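Local coordinates for protein nitrite transporter NirC (Salmonella enterica subsp. enterica serovar Typhimurium, PDB 4FC4) that moves nitrite in and out of the cell across the cytoplasmic membrane, as a channel of the formate/nitrite transporter family built from five subunits, at residues A148-L153 with L226-L231; A158-L163 with L188-S193; L89-K92 with S97-Q100; R18-N23 with L105-L110; L48-D53 with D134-H139. One frame throughout, in Å; residues are numbered along the deposited sequence.

All five contacts join helices of one subunit, but burial sorts their chemistry. Interactions 2 and 5 are buried: the first sets a sulfur on an aromatic face and is otherwise hydrocarbon packing, the second adds a backbone amide held by an asparagine. Interaction 1, partly buried, shares helix 150-172 with interaction 2, their centres about 14 Å apart, and has no hydrogen bond across its segments. Interactions 3 and 4 lie at the surface and share helix 98-125; one lays a valine on an imidazole, the other brings a serine and a glutamine together. W109 of interaction 4 reaches T230 of interaction 1, while interactions 3 and 5 stand about 42 Å apart on opposite sides of the chain's centre.

Interaction 1: residues A148-L153 with L226-L231; sequences APATVL and LLWVTL
A150 and W228 make the main bump-and-plate fit between the first turn of helix 150-172 and helix 219-248. The methyl of A150 sits over the five-membered ring of the indole, with CB 3.5 Å from its centroid and 4° off the ring normal, a textbook CH-pi contact. W228 chi1 of -58° sets CG anti to the carbonyl carbon and stands the indole up as a wall between the helices; L227 CD2 lies against the opposite face, toward the rim. Next to the A150-W228 pair, the CB of L153 rests in the notch between W228 CB and V229 CG2, 4.0 Å from each. The same V229 methyl also lies 3.9 Å from the backbone oxygen of L153. The backbone of A150 comes close as well, its O lying 3.7 Å from W228 CB. Beyond the two segments, H224 meets the W228 ring edge-to-face, and E196 packs on both L153 and V229. No hydrogen bond crosses between the two segments, although H224 NE2 is hydrogen-bonded to A148 O just beside the contact; within the contact itself the chemistry implies cohesion by dispersion and a weak attraction between a methyl and an aromatic face.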
# COMPACT_ATOMS: atom_id res chain seq x y z
N ALA B 148 14.12 16.33 -29.80
CA ALA B 148 15.11 16.53 -28.73
C ALA B 148 16.59 16.27 -29.17
O ALA B 148 16.85 15.38 -29.97
CB ALA B 148 14.71 15.67 -27.50
N PRO B 149 17.58 17.01 -28.63
CA PRO B 149 19.00 16.72 -29.03
C PRO B 149 19.55 15.31 -28.68
O PRO B 149 19.19 14.72 -27.64
CB PRO B 149 19.81 17.79 -28.26
CG PRO B 149 18.83 18.88 -27.96
CD PRO B 149 17.54 18.12 -27.65
N ALA B 150 20.41 14.76 -29.52
CA ALA B 150 21.07 13.47 -29.27
C ALA B 150 21.60 13.34 -27.81
O ALA B 150 21.49 12.30 -27.18
CB ALA B 150 22.21 13.29 -30.23
N THR B 151 22.16 14.43 -27.30
CA THR B 151 22.94 14.43 -26.09
C THR B 151 21.98 14.25 -24.95
O THR B 151 22.16 13.34 -24.10
CB THR B 151 23.65 15.77 -25.96
OG1 THR B 151 24.85 15.70 -26.70
CG2 THR B 151 23.96 16.09 -24.50
N VAL B 152 20.94 15.07 -25.01
CA VAL B 152 19.87 15.07 -24.05
C VAL B 152 19.27 13.68 -24.05
O VAL B 152 19.10 13.07 -22.97
CB VAL B 152 18.84 16.24 -24.31
CG1 VAL B 152 17.47 15.99 -23.65
CG2 VAL B 152 19.45 17.62 -23.89
N LEU B 153 19.03 13.14 -25.25
CA LEU B 153 18.34 11.84 -25.33
C LEU B 153 19.19 10.70 -24.79
O LEU B 153 18.70 9.81 -24.07
CB LEU B 153 17.83 11.55 -26.75
CG LEU B 153 16.62 12.39 -27.18
CD1 LEU B 153 16.12 11.94 -28.53
CD2 LEU B 153 15.48 12.30 -26.19
N LEU B 226 14.92 6.68 -30.87
CA LEU B 226 15.27 5.27 -30.61
C LEU B 226 16.80 5.02 -30.68
O LEU B 226 17.33 4.31 -29.80
CB LEU B 226 14.45 4.31 -31.50
CG LEU B 226 12.92 4.24 -31.28
CD1 LEU B 226 12.29 3.10 -32.07
CD2 LEU B 226 12.58 4.08 -29.79
N LEU B 227 17.51 5.63 -31.65
CA LEU B 227 18.97 5.48 -31.69
C LEU B 227 19.66 5.94 -30.41
O LEU B 227 20.25 5.12 -29.71
CB LEU B 227 19.61 6.16 -32.89
CG LEU B 227 21.14 6.10 -32.93
CD1 LEU B 227 21.66 4.65 -33.02
CD2 LEU B 227 21.71 6.94 -34.10
N TRP B 228 19.56 7.23 -30.09
CA TRP B 228 20.16 7.77 -28.87
C TRP B 228 19.62 7.23 -27.54
O TRP B 228 20.38 6.98 -26.61
CB TRP B 228 20.21 9.30 -28.97
CG TRP B 228 21.00 9.69 -30.20
CD1 TRP B 228 20.51 10.18 -31.40
CD2 TRP B 228 22.45 9.52 -30.41
NE1 TRP B 228 21.53 10.37 -32.30
CE2 TRP B 228 22.72 10.01 -31.76
CE3 TRP B 228 23.51 9.08 -29.62
CZ2 TRP B 228 24.01 10.02 -32.31
CZ3 TRP B 228 24.80 9.11 -30.14
CH2 TRP B 228 25.05 9.55 -31.47
N VAL B 229 18.32 6.98 -27.47
CA VAL B 229 17.73 6.39 -26.24
C VAL B 229 18.22 4.96 -26.03
O VAL B 229 18.60 4.61 -24.93
CB VAL B 229 16.21 6.55 -26.22
CG1 VAL B 229 15.58 5.91 -24.98
CG2 VAL B 229 15.94 8.06 -26.25
N THR B 230 18.28 4.19 -27.10
CA THR B 230 18.84 2.85 -26.99
C THR B 230 20.30 2.82 -26.55
O THR B 230 20.64 2.09 -25.58
CB THR B 230 18.67 2.09 -28.29
OG1 THR B 230 17.27 2.04 -28.59
CG2 THR B 230 19.29 0.64 -28.21
N LEU B 231 21.17 3.58 -27.27
CA LEU B 231 22.58 3.66 -26.89
C LEU B 231 22.70 4.09 -25.42
O LEU B 231 23.52 3.55 -24.67
CB LEU B 231 23.40 4.57 -27.82
CG LEU B 231 23.48 4.25 -29.33
CD1 LEU B 231 24.09 5.41 -30.10
CD2 LEU B 231 24.20 2.96 -29.70

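Interaction 2: residues A158-L163 with L188-S193; sequences ALCNWL and LAFIAS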
# COMPACT_ATOMS: atom_id res chain seq x y z
N ALA B 158 20.37 6.96 -20.49
CA ALA B 158 21.29 6.36 -19.52
C ALA B 158 20.63 6.43 -18.13
O ALA B 158 20.57 5.42 -17.44
CB ALA B 158 22.67 7.03 -19.55
N LEU B 159 20.06 7.58 -17.76
CA LEU B 159 19.46 7.69 -16.43
C LEU B 159 18.21 6.74 -16.24
O LEU B 159 18.01 6.15 -15.18
CB LEU B 159 19.10 9.14 -16.17
CG LEU B 159 20.24 10.06 -15.75
CD1 LEU B 159 19.81 11.49 -16.02
CD2 LEU B 159 20.69 9.91 -14.30
N CYS B 160 17.41 6.61 -17.28
CA CYS B 160 16.31 5.70 -17.25
C CYS B 160 16.73 4.24 -16.90
O CYS B 160 16.21 3.66 -15.95
CB CYS B 160 15.57 5.72 -18.60
SG CYS B 160 14.39 4.37 -18.68
N ASN B 161 17.68 3.69 -17.65
CA ASN B 161 17.99 2.28 -17.56
C ASN B 161 18.77 1.91 -16.33
O ASN B 161 18.76 0.75 -15.88
CB ASN B 161 18.70 1.74 -18.82
CG ASN B 161 18.39 0.27 -19.05
OD1 ASN B 161 17.33 -0.14 -18.68
ND2 ASN B 161 19.34 -0.54 -19.64
N TRP B 162 19.47 2.88 -15.79
CA TRP B 162 19.98 2.77 -14.44
C TRP B 162 18.83 2.35 -13.57
O TRP B 162 18.93 1.34 -12.87
CB TRP B 162 20.54 4.12 -13.97
CG TRP B 162 21.69 3.92 -12.99
CD1 TRP B 162 22.06 2.73 -12.36
CD2 TRP B 162 22.62 4.91 -12.49
NE1 TRP B 162 23.13 2.91 -11.55
CE2 TRP B 162 23.52 4.21 -11.57
CE3 TRP B 162 22.84 6.27 -12.74
CZ2 TRP B 162 24.61 4.86 -10.93
CZ3 TRP B 162 23.91 6.92 -12.07
CH2 TRP B 162 24.76 6.23 -11.19
N LEU B 163 17.73 3.11 -13.64
CA LEU B 163 16.64 2.93 -12.71
C LEU B 163 15.90 1.61 -13.02
O LEU B 163 15.58 0.86 -12.12
CB LEU B 163 15.67 4.15 -12.70
CG LEU B 163 16.15 5.23 -11.74
CD1 LEU B 163 15.48 6.60 -11.97
CD2 LEU B 163 15.97 4.75 -10.29
N LEU B 188 8.11 4.91 -10.95
CA LEU B 188 7.83 6.30 -10.47
C LEU B 188 8.97 7.28 -10.83
O LEU B 188 8.77 8.36 -11.42
CB LEU B 188 7.58 6.32 -8.97
CG LEU B 188 7.36 7.67 -8.26
CD1 LEU B 188 6.22 8.48 -8.89
CD2 LEU B 188 7.01 7.42 -6.82
N ALA B 189 10.19 6.85 -10.50
CA ALA B 189 11.34 7.72 -10.54
C ALA B 189 11.72 8.01 -12.02
O ALA B 189 11.97 9.17 -12.34
CB ALA B 189 12.53 7.10 -9.79
N PHE B 190 11.79 7.01 -12.89
CA PHE B 190 12.26 7.34 -14.24
C PHE B 190 11.24 8.14 -15.03
O PHE B 190 11.61 9.11 -15.71
CB PHE B 190 12.86 6.13 -14.97
CG PHE B 190 11.99 5.57 -16.07
CD1 PHE B 190 11.76 6.30 -17.27
CD2 PHE B 190 11.46 4.28 -15.96
CE1 PHE B 190 10.94 5.77 -18.26
CE2 PHE B 190 10.69 3.76 -16.97
CZ PHE B 190 10.41 4.50 -18.12
N ILE B 191 9.96 7.77 -14.95
CA ILE B 191 8.92 8.48 -15.72
C ILE B 191 8.80 9.90 -15.16
O ILE B 191 8.91 10.88 -15.90
CB ILE B 191 7.53 7.76 -15.62
CG1 ILE B 191 7.53 6.40 -16.34
CG2 ILE B 191 6.40 8.66 -16.15
CD1 ILE B 191 7.29 6.53 -17.84
N ALA B 192 8.56 10.02 -13.85
CA ALA B 192 8.38 11.34 -13.25
C ALA B 192 9.59 12.26 -13.39
O ALA B 192 9.42 13.45 -13.47
CB ALA B 192 7.92 11.24 -11.77
N SER B 193 10.81 11.74 -13.46
CA SER B 193 11.97 12.61 -13.58
C SER B 193 12.17 13.10 -15.02
O SER B 193 13.04 13.91 -15.25
CB SER B 193 13.24 11.89 -13.11
OG SER B 193 13.17 11.45 -11.75
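C160 and F190 meet where helices 150-172 and 177-192, two predicted transmembrane helices of one formate/nitrite transporter subunit, run antiparallel, their short segments at 165° with axes 9.1 Å apart. From CB outward, the cysteine approaches the ring in two steps. CB comes only to the near rim, 4.1 Å from F190 CD1. With chi1 at 169°, the next bond turns away from the backbone N and carries SG over the ring, 3.6 Å from its centroid and 12° off the normal. The sulfur thus rests above the middle of the face, within about half an ångström of the same distance from all six ring carbons; I191 CG1 lies over the opposite face, toward the rim. One turn on, L163 takes up the other half of the contact. Its CD1 touches A189 CB at 3.7 Å and lies 4.0 Å from F190 CB, so that one methyl bridges two successive residues. N233 and H197 also pack on C160, while I67 of a neighbouring subunit packs on A189 and borders the L163-A189 side. All four touching residues are buried, consistent with cohesion from sulfur-aromatic attraction and hydrocarbon packing, without a polar bond between the segments.

Interaction 3: residues L89-K92 with S97-Q100; sequences LGVK and SHGQ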
# COMPACT_ATOMS: atom_id res chain seq x y z
N LEU B 89 27.00 -9.15 -17.41
CA LEU B 89 27.38 -10.02 -16.31
C LEU B 89 27.67 -11.41 -16.81
O LEU B 89 28.59 -12.06 -16.32
CB LEU B 89 26.29 -10.02 -15.19
CG LEU B 89 26.24 -8.66 -14.47
CD1 LEU B 89 25.11 -8.54 -13.47
CD2 LEU B 89 27.56 -8.41 -13.76
N GLY B 90 26.90 -11.89 -17.79
CA GLY B 90 27.18 -13.20 -18.44
C GLY B 90 28.55 -13.26 -19.11
O GLY B 90 29.32 -14.24 -18.90
N VAL B 91 28.90 -12.23 -19.88
CA VAL B 91 30.24 -12.17 -20.51
C VAL B 91 31.31 -12.14 -19.42
O VAL B 91 32.28 -12.90 -19.46
CB VAL B 91 30.39 -10.98 -21.51
CG1 VAL B 91 31.81 -10.84 -22.02
CG2 VAL B 91 29.40 -11.13 -22.68
N LYS B 92 31.11 -11.28 -18.42
CA LYS B 92 32.06 -11.13 -17.31
C LYS B 92 32.25 -12.44 -16.50
O LYS B 92 33.36 -12.83 -16.16
CB LYS B 92 31.67 -9.92 -16.44
CG LYS B 92 32.23 -8.57 -16.93
CD LYS B 92 33.69 -8.42 -16.50
CE LYS B 92 34.53 -7.57 -17.43
NZ LYS B 92 35.80 -8.27 -17.70
N SER B 97 29.79 -15.75 -24.43
CA SER B 97 30.86 -14.94 -25.06
C SER B 97 30.40 -13.51 -25.40
O SER B 97 29.19 -13.26 -25.48
CB SER B 97 31.36 -15.62 -26.34
OG SER B 97 30.38 -15.49 -27.34
N HIS B 98 31.36 -12.60 -25.58
CA HIS B 98 31.17 -11.25 -26.14
C HIS B 98 30.29 -11.38 -27.36
O HIS B 98 29.32 -10.61 -27.54
CB HIS B 98 32.51 -10.60 -26.58
CG HIS B 98 33.29 -9.91 -25.47
ND1 HIS B 98 34.49 -10.37 -25.02
CD2 HIS B 98 33.04 -8.71 -24.75
CE1 HIS B 98 34.97 -9.54 -24.06
NE2 HIS B 98 34.08 -8.53 -23.89
N GLY B 99 30.63 -12.34 -28.22
CA GLY B 99 29.95 -12.56 -29.50
C GLY B 99 28.47 -12.86 -29.29
O GLY B 99 27.62 -12.34 -30.01
N GLN B 100 28.17 -13.69 -28.30
CA GLN B 100 26.79 -14.06 -27.98
C GLN B 100 26.01 -12.86 -27.49
O GLN B 100 24.85 -12.70 -27.87
CB GLN B 100 26.74 -15.19 -26.92
CG GLN B 100 27.00 -16.56 -27.51
CD GLN B 100 27.12 -17.65 -26.48
OE1 GLN B 100 26.36 -18.62 -26.50
NE2 GLN B 100 28.09 -17.51 -25.57
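V91 against H98 is a surface CH-pi contact across a tight helix-to-helix connection: helix 80-93 ends just beyond the valine, and helix 98-125 starts at the histidine after a few linking residues. The two branches of V91 divide the work. CG1, placed anti to the backbone N by a chi1 of 173°, points into the imidazole over its centre, 3.7 Å from the centroid and 11° off the ring normal. CG2 turns instead to the linking backbone and touches S97 O at 3.5 Å. The two side chains cross at about a right angle. Although the CB of H98 points away from the valine, the ring swings back over it, with CD2 and NE2 the atoms nearest to CG1. The start of the second helix is fixed by its own cap: S97 OG accepts from Q100 N at 3.0 Å with an N-H...O angle of 155°, an N-cap bond that closes the first turn and probably helps to place H98. Elsewhere, L89 and Q100 both pack on helix 3-22, and K92 on the end of helix 219-248. The valine meets the histidine through the face of its ring, and the chemistry therefore implies a modest apolar clasp, alongside a polar cap that holds the new helix start.

Interaction 4: residues R18-N23 with L105-L110; sequences RLSANN and LPQTWL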
# COMPACT_ATOMS: atom_id res chain seq x y z
N ARG B 18 20.54 -19.80 -24.58
CA ARG B 18 20.06 -21.15 -24.99
C ARG B 18 18.74 -20.98 -25.71
O ARG B 18 18.49 -21.62 -26.74
CB ARG B 18 19.96 -22.18 -23.83
CG ARG B 18 21.31 -22.74 -23.38
CD ARG B 18 21.22 -23.87 -22.36
NE ARG B 18 20.52 -23.43 -21.16
CZ ARG B 18 21.09 -22.85 -20.12
NH1 ARG B 18 20.34 -22.47 -19.12
NH2 ARG B 18 22.41 -22.65 -20.06
N LEU B 19 17.94 -20.06 -25.18
CA LEU B 19 16.65 -19.76 -25.77
C LEU B 19 16.81 -19.25 -27.21
O LEU B 19 16.13 -19.74 -28.11
CB LEU B 19 15.89 -18.77 -24.91
CG LEU B 19 14.48 -18.40 -25.38
CD1 LEU B 19 13.65 -19.66 -25.34
CD2 LEU B 19 13.86 -17.32 -24.49
N SER B 20 17.71 -18.30 -27.42
CA SER B 20 17.93 -17.69 -28.71
C SER B 20 18.30 -18.73 -29.78
O SER B 20 17.76 -18.73 -30.89
CB SER B 20 19.02 -16.62 -28.57
OG SER B 20 19.30 -16.00 -29.82
N ALA B 21 19.19 -19.65 -29.42
CA ALA B 21 19.76 -20.57 -30.37
C ALA B 21 18.92 -21.83 -30.51
O ALA B 21 18.82 -22.37 -31.59
CB ALA B 21 21.19 -20.92 -29.97
N ASN B 22 18.29 -22.31 -29.44
CA ASN B 22 17.60 -23.61 -29.46
C ASN B 22 16.09 -23.55 -29.71
O ASN B 22 15.46 -24.56 -30.06
CB ASN B 22 17.84 -24.42 -28.17
CG ASN B 22 19.32 -24.55 -27.80
OD1 ASN B 22 20.24 -24.47 -28.65
ND2 ASN B 22 19.56 -24.76 -26.52
N ASN B 23 15.49 -22.39 -29.48
CA ASN B 23 14.05 -22.27 -29.62
C ASN B 23 13.78 -20.84 -30.09
O ASN B 23 13.18 -20.02 -29.34
CB ASN B 23 13.34 -22.67 -28.30
CG ASN B 23 11.80 -22.56 -28.36
OD1 ASN B 23 11.19 -22.38 -29.43
ND2 ASN B 23 11.17 -22.67 -27.20
N LEU B 105 21.43 -9.03 -28.34
CA LEU B 105 20.83 -7.74 -28.00
C LEU B 105 19.95 -7.17 -29.14
O LEU B 105 18.83 -6.75 -28.88
CB LEU B 105 21.88 -6.71 -27.53
CG LEU B 105 22.40 -6.84 -26.10
CD1 LEU B 105 23.52 -5.86 -25.90
CD2 LEU B 105 21.28 -6.62 -25.03
N PRO B 106 20.47 -7.13 -30.40
CA PRO B 106 19.65 -6.57 -31.50
C PRO B 106 18.36 -7.38 -31.78
O PRO B 106 17.30 -6.79 -32.10
CB PRO B 106 20.61 -6.62 -32.74
CG PRO B 106 21.78 -7.48 -32.33
CD PRO B 106 21.87 -7.37 -30.82
N GLN B 107 18.44 -8.71 -31.69
CA GLN B 107 17.25 -9.54 -31.74
C GLN B 107 16.22 -9.19 -30.65
O GLN B 107 15.01 -9.10 -30.95
CB GLN B 107 17.60 -10.99 -31.51
CG GLN B 107 18.62 -11.61 -32.44
CD GLN B 107 18.53 -13.13 -32.37
OE1 GLN B 107 19.13 -13.81 -33.18
NE2 GLN B 107 17.74 -13.68 -31.38
N THR B 108 16.67 -9.03 -29.40
CA THR B 108 15.71 -8.78 -28.31
C THR B 108 15.04 -7.45 -28.63
O THR B 108 13.82 -7.30 -28.53
CB THR B 108 16.40 -8.70 -26.93
OG1 THR B 108 17.35 -9.77 -26.78
CG2 THR B 108 15.33 -8.75 -25.76
N TRP B 109 15.85 -6.48 -29.01
CA TRP B 109 15.38 -5.18 -29.46
C TRP B 109 14.31 -5.31 -30.51
O TRP B 109 13.25 -4.70 -30.37
CB TRP B 109 16.57 -4.41 -30.03
CG TRP B 109 16.34 -2.95 -30.18
CD1 TRP B 109 16.64 -1.94 -29.27
CD2 TRP B 109 15.71 -2.26 -31.31
NE1 TRP B 109 16.28 -0.72 -29.75
CE2 TRP B 109 15.71 -0.83 -30.97
CE3 TRP B 109 15.22 -2.66 -32.57
CZ2 TRP B 109 15.21 0.14 -31.84
CZ3 TRP B 109 14.71 -1.67 -33.45
CH2 TRP B 109 14.74 -0.30 -33.11
N LEU B 110 14.58 -6.06 -31.60
CA LEU B 110 13.63 -6.22 -32.71
C LEU B 110 12.31 -6.86 -32.24
O LEU B 110 11.21 -6.41 -32.67
CB LEU B 110 14.23 -7.00 -33.89
CG LEU B 110 15.29 -6.27 -34.77
CD1 LEU B 110 15.94 -7.21 -35.79
CD2 LEU B 110 14.80 -4.99 -35.48
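S20 and Q107 reach toward each other through two different torsion settings. In S20, chi1 of 179° swings OG to the far side from the backbone N and out toward helix 98-125. In Q107, chi1 of -56° places CG anti to the carbonyl carbon, and beyond it, with chi2 at -162°, the extended chain carries the amide across to S20. They end with S20 OG 3.2 Å from Q107 NE2, a close polar approach. The amide presents its nitrogen end: S20 OG is 3.9 Å from Q107 CD and 4.0 Å from Q107 OE1. This single pair of residues makes the whole contact, and the backbones stay well apart, with S20 CA and Q107 CA separated by 8.7 Å. F27 of helix 24-51 packs on both S20 and Q107, providing an aromatic neighbour common to the two polar side chains. Elsewhere on this helix, T108 OG1 is hydrogen-bonded to H83 ND1, and W109 NE1 reaches T230 OG1 on helix 219-248. After S20 the first helix soon ends, and N23 caps the next one through OD1 to G26 N. The contact thus joins the N-terminal helix 3-22 of this formate/nitrite transporter fold to a predicted transmembrane helix, by one serine and one extended glutamine meeting near the surface and not by close helix packing.

Interaction 5: residues L48-D53 with D134-H139; sequences LGNLLD and DTSIVH
I137 packs tightly on G49 and N50, where the end of helix 24-51 meets the first turn of helix 137-147. Its CD1 lies against the backbone, 3.6 Å from G49 C and 3.5 Å from N50 N, and the absence of a side chain on G49 allows this approach. The isoleucine holds CG1 between the backbone N and the carbonyl carbon, chi1 67°, which directs the ethyl arm at the glycine. N50 slides past it the opposite way: with CG anti to the backbone N, its amide runs along the isoleucine to the helix start, where OD1 accepts a hydrogen bond from I137 N (3.0 Å). That bond is nearly straight at the hydrogen, 173°, yet the donor stands 35° above the amide plane. OD1 also touches I137 CG2 at 3.6 Å. S136 meets N50 through its CA, 3.6 Å from N50 OD1, while its OG turns to L130 O and V138 N. The loose side lies farther out, where T135 and D134 belong to the exposed linking chain and D53 is likewise at the surface. L48, L51 and L52 pack on a third subunit. S136 OG accepts from V138 N as the N-cap, while N50 serves the preceding amide, I137 N; together they satisfy two amides of the first turn, an N-capped helix start docked on the end of a long helix of the transporter fold.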
# COMPACT_ATOMS: atom_id res chain seq x y z
N LEU B 48 -4.32 8.23 -18.54
CA LEU B 48 -4.56 8.95 -17.33
C LEU B 48 -4.06 10.39 -17.44
O LEU B 48 -4.77 11.33 -17.06
CB LEU B 48 -3.93 8.21 -16.13
CG LEU B 48 -4.52 6.80 -15.84
CD1 LEU B 48 -3.71 6.13 -14.72
CD2 LEU B 48 -5.99 6.88 -15.46
N GLY B 49 -2.85 10.54 -17.97
CA GLY B 49 -2.19 11.84 -18.06
C GLY B 49 -2.97 12.73 -18.97
O GLY B 49 -3.06 13.93 -18.71
N ASN B 50 -3.57 12.14 -20.00
CA ASN B 50 -4.33 12.89 -21.02
C ASN B 50 -5.50 13.66 -20.44
O ASN B 50 -5.88 14.64 -21.00
CB ASN B 50 -4.79 12.04 -22.24
CG ASN B 50 -5.13 12.92 -23.47
OD1 ASN B 50 -4.32 13.76 -23.90
ND2 ASN B 50 -6.29 12.73 -24.04
N LEU B 51 -6.01 13.26 -19.27
CA LEU B 51 -7.15 13.96 -18.68
C LEU B 51 -6.79 14.91 -17.56
O LEU B 51 -7.65 15.61 -17.09
CB LEU B 51 -8.17 12.97 -18.17
CG LEU B 51 -8.86 11.98 -19.13
CD1 LEU B 51 -9.32 10.78 -18.29
CD2 LEU B 51 -10.02 12.56 -19.92
N LEU B 52 -5.56 14.90 -17.11
CA LEU B 52 -5.16 15.70 -15.96
C LEU B 52 -4.42 16.97 -16.36
O LEU B 52 -3.83 17.07 -17.46
CB LEU B 52 -4.22 14.91 -15.07
CG LEU B 52 -4.80 13.59 -14.67
CD1 LEU B 52 -3.79 12.74 -13.90
CD2 LEU B 52 -6.14 13.80 -13.92
N ASP B 53 -4.42 17.91 -15.45
CA ASP B 53 -3.61 19.10 -15.56
C ASP B 53 -2.13 18.75 -15.76
O ASP B 53 -1.62 17.77 -15.19
CB ASP B 53 -3.83 19.89 -14.29
CG ASP B 53 -3.26 21.23 -14.37
OD1 ASP B 53 -2.03 21.34 -14.13
OD2 ASP B 53 -4.03 22.17 -14.67
N ASP B 134 -5.75 15.69 -32.40
CA ASP B 134 -4.41 16.33 -32.56
C ASP B 134 -3.81 16.86 -31.24
O ASP B 134 -2.58 16.90 -31.03
CB ASP B 134 -4.41 17.43 -33.65
CG ASP B 134 -5.27 18.68 -33.27
OD1 ASP B 134 -6.08 18.66 -32.31
OD2 ASP B 134 -5.14 19.71 -33.96
N THR B 135 -4.69 17.24 -30.34
CA THR B 135 -4.25 17.77 -29.08
C THR B 135 -3.79 16.73 -28.04
O THR B 135 -3.21 17.12 -27.03
CB THR B 135 -5.30 18.66 -28.44
OG1 THR B 135 -4.72 19.22 -27.28
CG2 THR B 135 -6.52 17.86 -28.03
N SER B 136 -4.07 15.44 -28.28
CA SER B 136 -3.66 14.38 -27.40
C SER B 136 -2.18 14.45 -26.95
O SER B 136 -1.25 14.65 -27.79
CB SER B 136 -3.91 13.01 -28.06
OG SER B 136 -3.24 11.93 -27.36
N ILE B 137 -1.96 14.18 -25.66
CA ILE B 137 -0.59 14.19 -25.14
C ILE B 137 0.30 13.13 -25.79
O ILE B 137 1.52 13.29 -25.78
CB ILE B 137 -0.49 14.17 -23.57
CG1 ILE B 137 -0.97 12.85 -22.96
CG2 ILE B 137 -1.25 15.36 -23.00
CD1 ILE B 137 -0.46 12.63 -21.50
N VAL B 138 -0.30 12.07 -26.32
CA VAL B 138 0.42 11.08 -27.13
C VAL B 138 1.13 11.81 -28.26
O VAL B 138 2.32 11.57 -28.49
CB VAL B 138 -0.52 9.92 -27.65
CG1 VAL B 138 -0.02 9.23 -28.92
CG2 VAL B 138 -0.76 8.85 -26.57
N HIS B 139 0.44 12.72 -28.94
CA HIS B 139 1.10 13.49 -30.05
C HIS B 139 2.09 14.53 -29.61
O HIS B 139 3.18 14.62 -30.21
CB HIS B 139 0.10 14.05 -31.03
CG HIS B 139 -0.81 13.00 -31.57
ND1 HIS B 139 -2.14 13.12 -31.55
CD2 HIS B 139 -0.52 11.72 -32.04
CE1 HIS B 139 -2.69 11.99 -32.04
NE2 HIS B 139 -1.70 11.14 -32.35